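Local coordinates for protein pyocyanin demethylase (Mycobacterium fortuitum subsp. fortuitum DSM 46621 = ATCC 6841, PDB 5K21) that demethylates the phenazine pyocyanin through a tautomerizing reaction, a degradation that inhibits Pseudomonas aeruginosa biofilms, at residues I78-A82 and G83-A87. Numbering follows the deposited sequence.
Sequences IHLDA and GEIFA
Ile78 and Ile85 face each other across a beta hairpin as an antiparallel hydrogen-bonded pair, their CB atoms 4.1 Å apart on the same face of the sheet. Two backbone bonds clamp this pair: Ile78 N reaches Ile85 O at 2.8 Å, and Ile85 N returns to Ile78 O at 2.9 Å. Beta-branched side chains suit such extended backbone. Both isoleucines set CG1 beside the backbone N, anti to the carbonyl carbon; from there the tip of Ile85, CD1, lies 4.2 Å from CD1 of Leu80, the two chains crossing at a slant. The three buried residues thus make one apolar patch. On the opposite face, His79 and Glu84 form a more polar pair. The carboxylate of Glu84 meets the ring of His79 at its edge, OE1 lying 4.0 Å from CD2, with the two planes nearly perpendicular (87°). This is a loose approach, not a salt bridge. The His79 ring is also stacked with that of Tyr55 on strand 51-65. Nearer the turn, Leu80 N donates to Gly83 O at 2.9 Å, while the return bond from Gly83 N to Leu80 O is weak, long and bent. Glycine fits the turn exit: lacking a CB, it accepts a positive phi (153°) that brings the CB position against Ala82 O. This hairpin joins strands 70-80 and 83-92 of the closed antiparallel barrel; Ile78 packs on Tyr128, a phenazin-1-ol pocket residue, Ile85 reaches Leu130 of strand 127-132, and the side chain of Glu84 packs on Leu90 of a neighbouring subunit.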
ATOM      1  N   ILE B  78       6.711  -9.455  -4.949  1.00 22.06           N
ATOM      2  CA  ILE B  78       7.586 -10.373  -5.661  1.00 19.49           C
ATOM      3  C   ILE B  78       6.717 -11.367  -6.400  1.00 22.71           C
ATOM      4  O   ILE B  78       5.757 -11.897  -5.826  1.00 24.55           O
ATOM      5  CB  ILE B  78       8.525 -11.080  -4.669  1.00 20.28           C
ATOM      6  CG1 ILE B  78       9.594 -10.097  -4.204  1.00 23.30           C
ATOM      7  CG2 ILE B  78       9.104 -12.379  -5.281  1.00 24.56           C
ATOM      8  CD1 ILE B  78      10.366 -10.561  -2.964  1.00 23.74           C
ATOM      9  N   HIS B  79       7.014 -11.581  -7.681  1.00 22.48           N
ATOM     10  CA  HIS B  79       6.335 -12.583  -8.491  1.00 23.76           C
ATOM     11  C   HIS B  79       7.315 -13.696  -8.833  1.00 23.69           C
ATOM     12  O   HIS B  79       8.306 -13.458  -9.533  1.00 23.16           O
ATOM     13  CB  HIS B  79       5.764 -11.953  -9.766  1.00 24.91           C
ATOM     14  CG  HIS B  79       5.034 -12.915 -10.654  1.00 28.17           C
ATOM     15  ND1 HIS B  79       5.677 -13.895 -11.386  1.00 33.71           N
ATOM     16  CD2 HIS B  79       3.714 -13.042 -10.938  1.00 31.17           C
ATOM     17  CE1 HIS B  79       4.784 -14.594 -12.069  1.00 34.63           C
ATOM     18  NE2 HIS B  79       3.586 -14.093 -11.822  1.00 36.67           N
ATOM     19  N   LEU B  80       7.040 -14.900  -8.334  1.00 23.35           N
ATOM     20  CA  LEU B  80       7.750 -16.112  -8.714  1.00 23.41           C
ATOM     21  C   LEU B  80       6.767 -17.056  -9.398  1.00 28.55           C
ATOM     22  O   LEU B  80       5.552 -16.853  -9.357  1.00 30.34           O
ATOM     23  CB  LEU B  80       8.374 -16.788  -7.486  1.00 25.54           C
ATOM     24  CG  LEU B  80       9.239 -15.872  -6.625  1.00 25.69           C
ATOM     25  CD1 LEU B  80       9.602 -16.549  -5.330  1.00 26.38           C
ATOM     26  CD2 LEU B  80      10.471 -15.443  -7.410  1.00 26.33           C
ATOM     27  N   ASP B  81       7.294 -18.090 -10.059  1.00 33.04           N
ATOM     28  CA  ASP B  81       6.405 -19.061 -10.698  1.00 36.43           C
ATOM     29  C   ASP B  81       5.496 -19.708  -9.666  1.00 37.20           C
ATOM     30  O   ASP B  81       4.312 -19.935  -9.925  1.00 39.82           O
ATOM     31  CB  ASP B  81       7.210 -20.130 -11.443  1.00 41.10           C
ATOM     32  CG  ASP B  81       7.941 -19.589 -12.664  1.00 46.36           C
ATOM     33  OD1 ASP B  81       7.929 -18.366 -12.913  1.00 48.44           O
ATOM     34  OD2 ASP B  81       8.570 -20.405 -13.369  1.00 49.76           O
ATOM     35  N   ALA B  82       6.018 -19.958  -8.470  1.00 38.36           N
ATOM     36  CA  ALA B  82       5.252 -20.641  -7.437  1.00 44.98           C
ATOM     37  C   ALA B  82       4.192 -19.745  -6.793  1.00 41.61           C
ATOM     38  O   ALA B  82       3.241 -20.257  -6.195  1.00 41.85           O
ATOM     39  CB  ALA B  82       6.215 -21.154  -6.362  1.00 47.22           C
ATOM     40  N   GLY B  83       4.295 -18.441  -6.942  1.00 34.47           N
ATOM     41  CA  GLY B  83       3.323 -17.545  -6.354  1.00 29.40           C
ATOM     42  C   GLY B  83       3.957 -16.198  -6.084  1.00 25.98           C
ATOM     43  O   GLY B  83       5.113 -15.957  -6.413  1.00 26.24           O
ATOM     44  N   GLU B  84       3.178 -15.329  -5.451  1.00 24.67           N
ATOM     45  CA  GLU B  84       3.630 -13.994  -5.111  1.00 23.52           C
ATOM     46  C   GLU B  84       3.970 -13.887  -3.633  1.00 23.21           C
ATOM     47  O   GLU B  84       3.453 -14.624  -2.796  1.00 23.98           O
ATOM     48  CB  GLU B  84       2.554 -12.967  -5.454  1.00 29.00           C
ATOM     49  CG  GLU B  84       2.360 -12.776  -6.968  1.00 36.41           C
ATOM     50  CD  GLU B  84       1.323 -11.715  -7.275  1.00 44.03           C
ATOM     51  OE1 GLU B  84       1.477 -11.001  -8.284  1.00 50.36           O
ATOM     52  OE2 GLU B  84       0.365 -11.583  -6.489  1.00 45.98           O
ATOM     53  N   ILE B  85       4.817 -12.914  -3.318  1.00 23.42           N
ATOM     54  CA  ILE B  85       5.192 -12.610  -1.944  1.00 23.36           C
ATOM     55  C   ILE B  85       5.051 -11.107  -1.742  1.00 21.44           C
ATOM     56  O   ILE B  85       5.529 -10.320  -2.565  1.00 21.49           O
ATOM     57  CB  ILE B  85       6.622 -13.075  -1.618  1.00 23.21           C
ATOM     58  CG1 ILE B  85       6.708 -14.592  -1.791  1.00 23.00           C
ATOM     59  CG2 ILE B  85       7.030 -12.649  -0.199  1.00 24.38           C
ATOM     60  CD1 ILE B  85       8.105 -15.168  -1.681  1.00 26.58           C
ATOM     61  N   PHE B  86       4.394 -10.722  -0.657  1.00 22.96           N
ATOM     62  CA  PHE B  86       4.129  -9.328  -0.314  1.00 22.63           C
ATOM     63  C   PHE B  86       4.961  -8.925   0.890  1.00 24.06           C
ATOM     64  O   PHE B  86       5.023  -9.656   1.875  1.00 22.71           O
ATOM     65  CB  PHE B  86       2.658  -9.116   0.020  1.00 21.80           C
ATOM     66  CG  PHE B  86       1.730  -9.683  -0.999  1.00 23.91           C
ATOM     67  CD1 PHE B  86       1.965  -9.498  -2.338  1.00 24.53           C
ATOM     68  CD2 PHE B  86       0.627 -10.415  -0.602  1.00 25.79           C
ATOM     69  CE1 PHE B  86       1.117 -10.032  -3.282  1.00 26.81           C
ATOM     70  CE2 PHE B  86      -0.223 -10.962  -1.525  1.00 26.71           C
ATOM     71  CZ  PHE B  86       0.006 -10.768  -2.864  1.00 27.41           C
ATOM     72  N   ALA B  87       5.583  -7.750   0.817  1.00 23.93           N
ATOM     73  CA  ALA B  87       6.417  -7.268   1.899  1.00 22.47           C
ATOM     74  C   ALA B  87       6.235  -5.768   2.067  1.00 22.66           C
ATOM     75  O   ALA B  87       5.881  -5.049   1.127  1.00 21.59           O
ATOM     76  CB  ALA B  87       7.890  -7.579   1.639  1.00 23.42           C
TER